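Local coordinates for protein 3-oxo-tetronate kinase (Haemophilus influenzae, PDB 1YZY) that catalyses the ATP-dependent phosphorylation of 3-oxo-tetronate to 3-oxo-tetronate 4-phosphate, at residues K261-Y266 / Y307-P312; S300-M305 / Y407-F412; E356-V361 / L392-G397. All coordinates share one frame; numbering follows the deposited sequence.

In the fold
All three contacts lie on the same side of the chain's centre, in the nucleotide-binding part of the kinase. Centre-to-centre separations are about 16 Å (contacts 1 and 2), 15 Å (1 and 3) and 17 Å (2 and 3). Helix 257-266 is the common element: it supplies 261-266 to contact 1, its Tyr266 hydroxyl reaches contact 2, and its Gln262 meets Lys395 of contact 3. Along the chain, contacts 1 and 2 interlock, since 300-305 falls between the two segments of contact 1, whereas contact 3 is nested between the segments of contact 2. Contacts 1 and 3 lie by the inferred ATP site; contact 2 lies away from it.

Contact 1 (K261-Y266 / Y307-P312); sequences KQVEKY and YATVPP
Val263 packs against Tyr307 and Thr309 in a small, buried and essentially apolar contact, where helix 257-266 covers the loop that leaves strand 305-307. The two methyl groups of Val263 divide the work. CG1, placed anti to the backbone N (chi1 168°), lies over one face of the Tyr307 ring, 4.0 Å from its centroid and 23° off the ring normal, which identifies a CH-pi contact. It is displaced toward the rim, and its nearest ring atom is Tyr307 CD1 at 3.7 Å. The other methyl, Val263 CG2, meets Thr309 tip to tip, 3.6 Å from Thr309 CG2. The first torsion of Tyr307 places CG between the backbone N and the carbonyl carbon, and together with chi2 it turns a ring face to Val263. Thr309 O lies at the edge of that ring, in plane.

Thr309 turns its branches to different tasks. Its methyl and CB meet Val263 CG2, and its OG1 is hydrogen-bonded to Ser254 O and to Ser252 OG, so this buried hydroxyl is satisfied. Phe405 of helix 404-410 also packs on Val263. Ser254 is a probable ATP-binding residue, inferred from related proteins, which would place Thr309 in the second shell of the ATP site. Overall, a helix is laid over the end of a strand and its following loop, beside the nucleotide site of the C-terminal domain of a four-carbon acid sugar kinase.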
ATOM      1  N   LYS A 261       7.194  20.382 -10.933  1.00 30.64           N
ATOM      2  CA  LYS A 261       7.435  21.462  -9.988  1.00 32.83           C
ATOM      3  C   LYS A 261       8.471  21.047  -8.951  1.00 34.69           C
ATOM      4  O   LYS A 261       9.285  21.868  -8.528  1.00 36.88           O
ATOM      5  CB  LYS A 261       6.130  21.875  -9.300  1.00 37.67           C
ATOM      6  CG  LYS A 261       5.127  22.539 -10.236  1.00 44.67           C
ATOM      7  CD  LYS A 261       3.849  22.943  -9.511  1.00 52.62           C
ATOM      8  CE  LYS A 261       3.138  21.727  -8.932  1.00 58.20           C
ATOM      9  NZ  LYS A 261       1.885  22.081  -8.216  1.00 63.18           N
ATOM     10  N   GLN A 262       8.415  19.787  -8.524  1.00 29.59           N
ATOM     11  CA  GLN A 262       9.354  19.258  -7.532  1.00 30.08           C
ATOM     12  C   GLN A 262      10.777  19.216  -8.098  1.00 29.68           C
ATOM     13  O   GLN A 262      11.756  19.326  -7.355  1.00 29.98           O
ATOM     14  CB  GLN A 262       8.920  17.856  -7.071  1.00 25.38           C
ATOM     15  CG  GLN A 262       7.602  17.826  -6.299  1.00 23.58           C
ATOM     16  CD  GLN A 262       7.077  16.416  -6.082  1.00 27.99           C
ATOM     17  OE1 GLN A 262       7.000  15.625  -7.013  1.00 34.36           O
ATOM     18  NE2 GLN A 262       6.727  16.096  -4.848  1.00 29.62           N
ATOM     19  N   VAL A 263      10.877  19.005  -9.410  1.00 30.99           N
ATOM     20  CA  VAL A 263      12.162  18.959 -10.111  1.00 32.10           C
ATOM     21  C   VAL A 263      12.667  20.390 -10.298  1.00 34.67           C
ATOM     22  O   VAL A 263      13.841  20.685 -10.087  1.00 31.72           O
ATOM     23  CB  VAL A 263      12.019  18.273 -11.507  1.00 29.27           C
ATOM     24  CG1 VAL A 263      13.270  18.487 -12.345  1.00 31.53           C
ATOM     25  CG2 VAL A 263      11.749  16.778 -11.343  1.00 26.12           C
ATOM     26  N   GLU A 264      11.757  21.263 -10.711  1.00 36.00           N
ATOM     27  CA  GLU A 264      12.048  22.668 -10.942  1.00 39.81           C
ATOM     28  C   GLU A 264      12.507  23.361  -9.651  1.00 41.20           C
ATOM     29  O   GLU A 264      13.238  24.357  -9.692  1.00 44.86           O
ATOM     30  CB  GLU A 264      10.789  23.347 -11.485  1.00 42.97           C
ATOM     31  CG  GLU A 264      11.018  24.286 -12.655  1.00 61.65           C
ATOM     32  CD  GLU A 264      11.460  25.672 -12.223  1.00 68.70           C
ATOM     33  OE1 GLU A 264      10.577  26.510 -11.935  1.00 74.97           O
ATOM     34  OE2 GLU A 264      12.684  25.929 -12.179  1.00 71.78           O
ATOM     35  N   LYS A 265      12.070  22.837  -8.511  1.00 40.96           N
ATOM     36  CA  LYS A 265      12.423  23.407  -7.215  1.00 41.92           C
ATOM     37  C   LYS A 265      13.716  22.796  -6.664  1.00 40.62           C
ATOM     38  O   LYS A 265      14.468  23.456  -5.932  1.00 42.70           O
ATOM     39  CB  LYS A 265      11.261  23.199  -6.231  1.00 45.54           C
ATOM     40  CG  LYS A 265      10.992  24.366  -5.278  1.00 53.94           C
ATOM     41  CD  LYS A 265      11.745  24.227  -3.961  1.00 60.55           C
ATOM     42  CE  LYS A 265      11.292  25.284  -2.958  1.00 66.56           C
ATOM     43  NZ  LYS A 265      11.852  25.053  -1.592  1.00 69.48           N
ATOM     44  N   TYR A 266      13.973  21.543  -7.030  1.00 32.50           N
ATOM     45  CA  TYR A 266      15.158  20.833  -6.569  1.00 33.03           C
ATOM     46  C   TYR A 266      16.430  21.105  -7.385  1.00 31.53           C
ATOM     47  O   TYR A 266      17.526  21.123  -6.834  1.00 28.28           O
ATOM     48  CB  TYR A 266      14.882  19.329  -6.516  1.00 25.83           C
ATOM     49  CG  TYR A 266      15.957  18.544  -5.799  1.00 24.70           C
ATOM     50  CD1 TYR A 266      16.286  18.832  -4.476  1.00 20.08           C
ATOM     51  CD2 TYR A 266      16.656  17.517  -6.446  1.00 23.08           C
ATOM     52  CE1 TYR A 266      17.278  18.125  -3.815  1.00 23.33           C
ATOM     53  CE2 TYR A 266      17.654  16.802  -5.789  1.00 14.32           C
ATOM     54  CZ  TYR A 266      17.955  17.116  -4.479  1.00 18.85           C
ATOM     55  OH  TYR A 266      18.928  16.431  -3.819  1.00 19.14           O
ATOM     56  N   TYR A 307      17.232  13.131 -14.136  1.00 26.75           N
ATOM     57  CA  TYR A 307      15.803  13.172 -14.408  1.00 24.87           C
ATOM     58  C   TYR A 307      15.352  13.186 -15.858  1.00 26.20           C
ATOM     59  O   TYR A 307      16.000  13.773 -16.722  1.00 31.65           O
ATOM     60  CB  TYR A 307      15.184  14.380 -13.695  1.00 24.27           C
ATOM     61  CG  TYR A 307      15.678  15.725 -14.196  1.00 26.70           C
ATOM     62  CD1 TYR A 307      14.889  16.507 -15.041  1.00 25.79           C
ATOM     63  CD2 TYR A 307      16.942  16.207 -13.836  1.00 28.96           C
ATOM     64  CE1 TYR A 307      15.347  17.727 -15.518  1.00 32.22           C
ATOM     65  CE2 TYR A 307      17.405  17.422 -14.303  1.00 28.49           C
ATOM     66  CZ  TYR A 307      16.606  18.176 -15.145  1.00 36.55           C
ATOM     67  OH  TYR A 307      17.079  19.370 -15.637  1.00 42.09           O
ATOM     68  N   ALA A 308      14.209  12.558 -16.102  1.00 24.64           N
ATOM     69  CA  ALA A 308      13.598  12.516 -17.423  1.00 26.22           C
ATOM     70  C   ALA A 308      12.425  13.503 -17.412  1.00 27.28           C
ATOM     71  O   ALA A 308      11.928  13.916 -18.458  1.00 26.72           O
ATOM     72  CB  ALA A 308      13.106  11.105 -17.732  1.00 27.78           C
ATOM     73  N   THR A 309      12.025  13.899 -16.209  1.00 28.58           N
ATOM     74  CA  THR A 309      10.922  14.825 -15.984  1.00 33.11           C
ATOM     75  C   THR A 309      10.912  16.102 -16.828  1.00 37.10           C
ATOM     76  O   THR A 309      11.773  16.974 -16.671  1.00 36.56           O
ATOM     77  CB  THR A 309      10.884  15.233 -14.516  1.00 33.16           C
ATOM     78  OG1 THR A 309      10.763  14.058 -13.709  1.00 28.03           O
ATOM     79  CG2 THR A 309       9.724  16.182 -14.240  1.00 34.51           C
ATOM     80  N   VAL A 310       9.924  16.203 -17.714  1.00 41.05           N
ATOM     81  CA  VAL A 310       9.727  17.374 -18.571  1.00 42.22           C
ATOM     82  C   VAL A 310       8.234  17.695 -18.580  1.00 46.15           C
ATOM     83  O   VAL A 310       7.403  16.807 -18.363  1.00 42.06           O
ATOM     84  CB  VAL A 310      10.195  17.144 -20.038  1.00 39.11           C
ATOM     85  CG1 VAL A 310      11.700  17.144 -20.120  1.00 31.11           C
ATOM     86  CG2 VAL A 310       9.620  15.851 -20.593  1.00 43.51           C
ATOM     87  N   PRO A 311       7.872  18.966 -18.847  1.00 49.07           N
ATOM     88  CA  PRO A 311       6.463  19.375 -18.877  1.00 53.36           C
ATOM     89  C   PRO A 311       5.626  18.425 -19.733  1.00 57.11           C
ATOM     90  O   PRO A 311       6.104  17.924 -20.757  1.00 55.65           O
ATOM     91  CB  PRO A 311       6.534  20.769 -19.502  1.00 49.72           C
ATOM     92  CG  PRO A 311       7.832  21.289 -18.995  1.00 49.56           C
ATOM     93  CD  PRO A 311       8.752  20.103 -19.178  1.00 51.43           C
ATOM     94  N   PRO A 312       4.377  18.148 -19.310  1.00 61.08           N
ATOM     95  CA  PRO A 312       3.486  17.251 -20.056  1.00 67.29           C
ATOM     96  C   PRO A 312       3.338  17.673 -21.520  1.00 71.30           C
ATOM     97  O   PRO A 312       2.919  16.879 -22.364  1.00 73.35           O
ATOM     98  CB  PRO A 312       2.167  17.349 -19.280  1.00 65.70           C
ATOM     99  CG  PRO A 312       2.273  18.657 -18.545  1.00 67.20           C
ATOM    100  CD  PRO A 312       3.702  18.666 -18.110  1.00 63.14           C
TER

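Contact 2 (S300-M305 / Y407-F412); sequences SEFAPM and YAQGMF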
ATOM      1  N   SER A 300      27.989  16.490  -2.616  1.00 42.86           N
ATOM      2  CA  SER A 300      27.320  17.771  -2.417  1.00 45.96           C
ATOM      3  C   SER A 300      26.392  17.646  -1.202  1.00 48.34           C
ATOM      4  O   SER A 300      26.180  16.543  -0.683  1.00 51.32           O
ATOM      5  CB  SER A 300      26.511  18.167  -3.658  1.00 48.47           C
ATOM      6  OG  SER A 300      27.223  19.092  -4.467  1.00 57.19           O
ATOM      7  N   GLU A 301      25.865  18.768  -0.721  1.00 45.36           N
ATOM      8  CA  GLU A 301      24.971  18.723   0.427  1.00 47.92           C
ATOM      9  C   GLU A 301      23.724  17.903   0.118  1.00 46.41           C
ATOM     10  O   GLU A 301      23.251  17.137   0.958  1.00 49.05           O
ATOM     11  CB  GLU A 301      24.613  20.132   0.900  1.00 52.17           C
ATOM     12  CG  GLU A 301      24.164  21.090  -0.186  1.00 62.78           C
ATOM     13  CD  GLU A 301      23.948  22.490   0.355  1.00 69.61           C
ATOM     14  OE1 GLU A 301      22.926  22.713   1.042  1.00 73.24           O
ATOM     15  OE2 GLU A 301      24.811  23.363   0.111  1.00 72.73           O
ATOM     16  N   PHE A 302      23.201  18.059  -1.093  1.00 40.63           N
ATOM     17  CA  PHE A 302      22.024  17.308  -1.516  1.00 39.35           C
ATOM     18  C   PHE A 302      22.357  16.331  -2.644  1.00 34.14           C
ATOM     19  O   PHE A 302      23.145  16.640  -3.542  1.00 35.93           O
ATOM     20  CB  PHE A 302      20.896  18.260  -1.927  1.00 46.60           C
ATOM     21  CG  PHE A 302      20.230  18.951  -0.760  1.00 50.44           C
ATOM     22  CD1 PHE A 302      19.740  18.207   0.319  1.00 55.07           C
ATOM     23  CD2 PHE A 302      20.100  20.341  -0.734  1.00 52.39           C
ATOM     24  CE1 PHE A 302      19.132  18.837   1.406  1.00 60.36           C
ATOM     25  CE2 PHE A 302      19.492  20.983   0.350  1.00 60.03           C
ATOM     26  CZ  PHE A 302      19.009  20.229   1.420  1.00 61.95           C
ATOM     27  N   ALA A 303      21.788  15.133  -2.554  1.00 25.60           N
ATOM     28  CA  ALA A 303      22.004  14.077  -3.536  1.00 26.90           C
ATOM     29  C   ALA A 303      21.825  14.542  -4.977  1.00 23.05           C
ATOM     30  O   ALA A 303      20.959  15.370  -5.276  1.00 23.72           O
ATOM     31  CB  ALA A 303      21.084  12.921  -3.250  1.00 22.58           C
ATOM     32  N   PRO A 304      22.671  14.037  -5.892  1.00 20.18           N
ATOM     33  CA  PRO A 304      22.577  14.423  -7.300  1.00 15.39           C
ATOM     34  C   PRO A 304      21.325  13.826  -7.952  1.00 19.11           C
ATOM     35  O   PRO A 304      20.906  12.719  -7.626  1.00 17.98           O
ATOM     36  CB  PRO A 304      23.869  13.858  -7.885  1.00 17.09           C
ATOM     37  CG  PRO A 304      24.074  12.629  -7.095  1.00 19.00           C
ATOM     38  CD  PRO A 304      23.780  13.090  -5.683  1.00 14.97           C
ATOM     39  N   MET A 305      20.739  14.553  -8.888  1.00 14.26           N
ATOM     40  CA  MET A 305      19.534  14.081  -9.543  1.00 19.31           C
ATOM     41  C   MET A 305      19.632  13.997 -11.069  1.00 19.29           C
ATOM     42  O   MET A 305      19.965  14.940 -11.796  1.00 16.97           O
ATOM     43  CB  MET A 305      18.372  15.038  -9.229  1.00 15.27           C
ATOM     44  CG  MET A 305      17.175  14.912 -10.173  1.00 19.49           C
ATOM     45  SD  MET A 305      15.769  15.934  -9.721  1.00 23.36           S
ATOM     46  CE  MET A 305      16.309  17.579 -10.206  1.00 24.26           C
ATOM     47  N   TYR A 407      13.292  17.676   1.063  1.00 21.95           N
ATOM     48  CA  TYR A 407      12.636  17.319   2.323  1.00 26.67           C
ATOM     49  C   TYR A 407      12.881  15.859   2.701  1.00 27.69           C
ATOM     50  O   TYR A 407      13.198  15.559   3.857  1.00 26.07           O
ATOM     51  CB  TYR A 407      11.127  17.583   2.267  1.00 31.95           C
ATOM     52  CG  TYR A 407      10.451  17.316   3.588  1.00 34.72           C
ATOM     53  CD1 TYR A 407      10.821  18.027   4.732  1.00 40.85           C
ATOM     54  CD2 TYR A 407       9.497  16.309   3.718  1.00 35.27           C
ATOM     55  CE1 TYR A 407      10.266  17.739   5.972  1.00 40.73           C
ATOM     56  CE2 TYR A 407       8.929  16.011   4.961  1.00 38.80           C
ATOM     57  CZ  TYR A 407       9.323  16.730   6.086  1.00 43.69           C
ATOM     58  OH  TYR A 407       8.794  16.435   7.325  1.00 36.59           O
ATOM     59  N   ALA A 408      12.675  14.961   1.741  1.00 24.72           N
ATOM     60  CA  ALA A 408      12.892  13.537   1.949  1.00 27.65           C
ATOM     61  C   ALA A 408      14.270  13.290   2.567  1.00 28.49           C
ATOM     62  O   ALA A 408      14.444  12.388   3.389  1.00 28.81           O
ATOM     63  CB  ALA A 408      12.779  12.807   0.627  1.00 28.51           C
ATOM     64  N   GLN A 409      15.247  14.097   2.155  1.00 32.82           N
ATOM     65  CA  GLN A 409      16.615  13.994   2.653  1.00 35.19           C
ATOM     66  C   GLN A 409      16.821  14.747   3.966  1.00 38.47           C
ATOM     67  O   GLN A 409      17.562  14.299   4.845  1.00 24.25           O
ATOM     68  CB  GLN A 409      17.584  14.536   1.610  1.00 36.71           C
ATOM     69  CG  GLN A 409      17.423  13.897   0.260  1.00 38.37           C
ATOM     70  CD  GLN A 409      18.424  14.407  -0.741  1.00 39.75           C
ATOM     71  OE1 GLN A 409      18.053  14.946  -1.779  1.00 44.96           O
ATOM     72  NE2 GLN A 409      19.707  14.226  -0.439  1.00 38.09           N
ATOM     73  N   GLY A 410      16.184  15.906   4.077  1.00 40.14           N
ATOM     74  CA  GLY A 410      16.309  16.710   5.274  1.00 46.12           C
ATOM     75  C   GLY A 410      16.033  15.992   6.581  1.00 48.33           C
ATOM     76  O   GLY A 410      16.703  16.259   7.576  1.00 49.22           O
ATOM     77  N   MET A 411      15.059  15.086   6.601  1.00 52.18           N
ATOM     78  CA  MET A 411      14.731  14.384   7.837  1.00 55.48           C
ATOM     79  C   MET A 411      15.779  13.427   8.406  1.00 59.28           C
ATOM     80  O   MET A 411      15.783  13.183   9.615  1.00 61.09           O
ATOM     81  CB  MET A 411      13.356  13.708   7.755  1.00 54.81           C
ATOM     82  CG  MET A 411      13.200  12.640   6.688  1.00 51.35           C
ATOM     83  SD  MET A 411      11.494  12.048   6.653  1.00 49.40           S
ATOM     84  CE  MET A 411      10.726  13.380   5.726  1.00 34.12           C
ATOM     85  N   PHE A 412      16.643  12.863   7.564  1.00 61.97           N
ATOM     86  CA  PHE A 412      17.669  11.961   8.087  1.00 66.41           C
ATOM     87  C   PHE A 412      19.071  12.572   8.128  1.00 70.23           C
ATOM     88  O   PHE A 412      20.073  11.856   8.248  1.00 73.99           O
ATOM     89  CB  PHE A 412      17.655  10.593   7.376  1.00 64.71           C
ATOM     90  CG  PHE A 412      18.186  10.609   5.966  1.00 63.58           C
ATOM     91  CD1 PHE A 412      17.379  11.007   4.905  1.00 60.14           C
ATOM     92  CD2 PHE A 412      19.481  10.170   5.694  1.00 63.09           C
ATOM     93  CE1 PHE A 412      17.850  10.965   3.599  1.00 56.51           C
ATOM     94  CE2 PHE A 412      19.960  10.125   4.390  1.00 61.61           C
ATOM     95  CZ  PHE A 412      19.141  10.523   3.341  1.00 57.11           C
TER
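Gln409 reaches from helix 404-410 to Phe302 and Ala303, joining the C-terminal helix of the nucleotide-binding part of the kinase to the loop that runs into strand 305-307. The Gln409 side chain leaves the helix with CG anti to the carbonyl carbon (chi1 -54°) and is extended beyond CG, which carries the amide out to the loop, beside Phe302 and Ala303. Toward Phe302 the amide end comes to the edge of the ring, with Phe302 CD1 4.2 Å from Gln409 CD. Ring and amide planes stand 73° apart, and the two side chains cross at a slant, which rules out a stacked pair. Toward Ala303 the amide meets both the methyl and the backbone: Gln409 CD is 3.9 Å from Ala303 CB and equally far from Ala303 N.

The oxygen and nitrogen of this amide have probably been exchanged in the model, so the distances to CD, which such a turn does not alter, are the safer evidence. Ala303 and Gln409 are both buried, whereas Phe302 is partly exposed.

Helix 257-266 completes the surroundings. Tyr266 OH is hydrogen-bonded to Ala303 O, which ties the loop backbone to that helix, and the Tyr266 side chain also touches Phe302. Helix 404-410 is itself placed by a hydrogen bond from Trp382 NE1, on strand 380-385, to Ala408 O, one residue before Gln409. The chain keeps winding past Gln409, with Phe412 N bonded to Gln409 O at 3.2 Å.

Contact 3 (E356-V361 / L392-G397); sequences ETSSIV and LALKSG
Ser358 and Leu394 meet without any aromatic ring or side-chain amide between them; the nearest flat group of the strand is the peptide linking Leu394 to Lys395. Ser358 OG sits above the plane of that peptide but offset past its rim, on the side away from Leu394 O; it is 4.1 Å from Lys395 N. Backbone hydrogen bonds of Lys395 with Thr352 and Gly354 join the strand to 349-353 and the turn after it. The closest approach is Ser358 OG to Leu394 CB at 3.8 Å, and Ser358 CB lies 4.0 Å from Leu394 CD2, so the leucine packs alongside the serine with both its root and one branch. Since chi1 of Ser358 (-58°) puts OG beside the backbone N, the hydroxyl can bond back to Gly354 O, and it is also bonded to Thr352 OG1.

Here helix 355-365 packs along strand 391-395, running in nearly the opposite direction; the strand is parallel to its neighbour, strand 349-353. Gly354, Glu356 and Thr357, in the turn and first part of the helix, and Gly397, just past strand 391-395, probably bind ATP, as in related kinases.

On the strand side, Lys395 folds back on its own chain: NZ donates to Ser396 O at 3.0 Å, with a C=O...N angle of 128° and a tilt of 35° from the carbonyl plane. Hydrogen bonds to Gln262 OE1 and Thr259 OG1 give the same ammonium group two further partners on helix 257-266.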
ATOM      1  N   GLU A 356       6.233   4.220 -12.962  1.00 31.75           N
ATOM      2  CA  GLU A 356       7.053   3.304 -13.747  1.00 35.65           C
ATOM      3  C   GLU A 356       8.528   3.314 -13.346  1.00 32.35           C
ATOM      4  O   GLU A 356       9.163   2.255 -13.299  1.00 31.01           O
ATOM      5  CB  GLU A 356       6.879   3.642 -15.243  1.00 43.75           C
ATOM      6  CG  GLU A 356       5.476   3.988 -15.700  1.00 55.83           C
ATOM      7  CD  GLU A 356       5.442   4.044 -17.232  1.00 66.80           C
ATOM      8  OE1 GLU A 356       4.409   3.658 -17.825  1.00 70.33           O
ATOM      9  OE2 GLU A 356       6.445   4.470 -17.846  1.00 67.33           O
ATOM     10  N   THR A 357       9.076   4.505 -13.105  1.00 26.24           N
ATOM     11  CA  THR A 357      10.477   4.639 -12.703  1.00 23.89           C
ATOM     12  C   THR A 357      10.754   3.886 -11.392  1.00 19.33           C
ATOM     13  O   THR A 357      11.782   3.220 -11.251  1.00 22.16           O
ATOM     14  CB  THR A 357      10.885   6.125 -12.545  1.00 22.26           C
ATOM     15  OG1 THR A 357      10.695   6.811 -13.788  1.00 24.70           O
ATOM     16  CG2 THR A 357      12.343   6.239 -12.138  1.00 17.95           C
ATOM     17  N   SER A 358       9.831   3.978 -10.443  1.00 17.74           N
ATOM     18  CA  SER A 358       9.989   3.305  -9.159  1.00 17.15           C
ATOM     19  C   SER A 358       9.938   1.786  -9.301  1.00 18.86           C
ATOM     20  O   SER A 358      10.712   1.072  -8.663  1.00 22.10           O
ATOM     21  CB  SER A 358       8.902   3.772  -8.171  1.00 16.69           C
ATOM     22  OG  SER A 358       8.947   5.172  -7.981  1.00 15.83           O
ATOM     23  N   SER A 359       8.997   1.295 -10.102  1.00 16.15           N
ATOM     24  CA  SER A 359       8.832  -0.141 -10.309  1.00 19.44           C
ATOM     25  C   SER A 359      10.068  -0.762 -10.944  1.00 19.47           C
ATOM     26  O   SER A 359      10.547  -1.804 -10.489  1.00 22.97           O
ATOM     27  CB  SER A 359       7.606  -0.428 -11.191  1.00 24.51           C
ATOM     28  OG  SER A 359       6.388  -0.134 -10.523  1.00 41.44           O
ATOM     29  N   ILE A 360      10.570  -0.114 -11.995  1.00 16.51           N
ATOM     30  CA  ILE A 360      11.747  -0.583 -12.732  1.00 20.23           C
ATOM     31  C   ILE A 360      13.013  -0.657 -11.864  1.00 23.30           C
ATOM     32  O   ILE A 360      13.764  -1.636 -11.948  1.00 23.64           O
ATOM     33  CB  ILE A 360      11.991   0.285 -14.010  1.00 28.70           C
ATOM     34  CG1 ILE A 360      12.690  -0.544 -15.083  1.00 35.41           C
ATOM     35  CG2 ILE A 360      12.794   1.546 -13.696  1.00 33.50           C
ATOM     36  CD1 ILE A 360      11.776  -1.553 -15.746  1.00 41.47           C
ATOM     37  N   VAL A 361      13.229   0.364 -11.027  1.00 19.57           N
ATOM     38  CA  VAL A 361      14.384   0.419 -10.134  1.00 18.04           C
ATOM     39  C   VAL A 361      14.307  -0.645  -9.033  1.00 18.03           C
ATOM     40  O   VAL A 361      15.332  -1.204  -8.631  1.00 20.64           O
ATOM     41  CB  VAL A 361      14.546   1.831  -9.514  1.00 15.70           C
ATOM     42  CG1 VAL A 361      15.569   1.816  -8.394  1.00 14.71           C
ATOM     43  CG2 VAL A 361      14.962   2.819 -10.579  1.00 17.98           C
ATOM     44  N   LEU A 392      14.866   3.182   0.171  1.00 20.04           N
ATOM     45  CA  LEU A 392      14.219   3.762  -1.007  1.00 16.07           C
ATOM     46  C   LEU A 392      12.978   4.595  -0.659  1.00 19.04           C
ATOM     47  O   LEU A 392      12.252   4.287   0.284  1.00 19.11           O
ATOM     48  CB  LEU A 392      13.806   2.662  -1.992  1.00 15.32           C
ATOM     49  CG  LEU A 392      14.752   1.495  -2.283  1.00 21.78           C
ATOM     50  CD1 LEU A 392      14.683   0.451  -1.156  1.00 19.46           C
ATOM     51  CD2 LEU A 392      14.362   0.864  -3.608  1.00 23.17           C
ATOM     52  N   ALA A 393      12.766   5.664  -1.415  1.00 18.05           N
ATOM     53  CA  ALA A 393      11.613   6.540  -1.253  1.00 18.59           C
ATOM     54  C   ALA A 393      10.998   6.583  -2.642  1.00 19.57           C
ATOM     55  O   ALA A 393      11.540   7.212  -3.553  1.00 16.78           O
ATOM     56  CB  ALA A 393      12.045   7.939  -0.820  1.00 14.27           C
ATOM     57  N   LEU A 394       9.889   5.867  -2.803  1.00 18.91           N
ATOM     58  CA  LEU A 394       9.196   5.780  -4.083  1.00 20.14           C
ATOM     59  C   LEU A 394       8.032   6.764  -4.135  1.00 26.37           C
ATOM     60  O   LEU A 394       7.015   6.574  -3.461  1.00 27.73           O
ATOM     61  CB  LEU A 394       8.701   4.346  -4.281  1.00 19.46           C
ATOM     62  CG  LEU A 394       9.712   3.262  -3.873  1.00 14.69           C
ATOM     63  CD1 LEU A 394       9.070   1.886  -3.954  1.00 15.39           C
ATOM     64  CD2 LEU A 394      10.971   3.329  -4.740  1.00 16.67           C
ATOM     65  N   LYS A 395       8.185   7.825  -4.922  1.00 27.63           N
ATOM     66  CA  LYS A 395       7.149   8.842  -5.036  1.00 30.13           C
ATOM     67  C   LYS A 395       6.354   8.802  -6.339  1.00 28.28           C
ATOM     68  O   LYS A 395       6.856   9.222  -7.380  1.00 22.65           O
ATOM     69  CB  LYS A 395       7.761  10.240  -4.875  1.00 33.68           C
ATOM     70  CG  LYS A 395       6.725  11.370  -4.817  1.00 35.03           C
ATOM     71  CD  LYS A 395       7.236  12.651  -5.460  1.00 35.31           C
ATOM     72  CE  LYS A 395       7.218  12.574  -6.986  1.00 31.58           C
ATOM     73  NZ  LYS A 395       6.007  13.198  -7.583  1.00 33.25           N
ATOM     74  N   SER A 396       5.103   8.348  -6.276  1.00 35.74           N
ATOM     75  CA  SER A 396       4.260   8.331  -7.471  1.00 39.15           C
ATOM     76  C   SER A 396       4.102   9.824  -7.845  1.00 35.53           C
ATOM     77  O   SER A 396       4.400  10.726  -7.058  1.00 37.46           O
ATOM     78  CB  SER A 396       2.934   7.606  -7.218  1.00 44.16           C
ATOM     79  OG  SER A 396       2.864   6.391  -7.960  1.00 54.47           O
ATOM     80  N   GLY A 397       3.722  10.040  -9.100  1.00 39.53           N
ATOM     81  CA  GLY A 397       3.681  11.397  -9.647  1.00 37.62           C
ATOM     82  C   GLY A 397       2.848  12.446  -8.919  1.00 39.49           C
ATOM     83  O   GLY A 397       3.157  13.632  -9.000  1.00 38.06           O
TER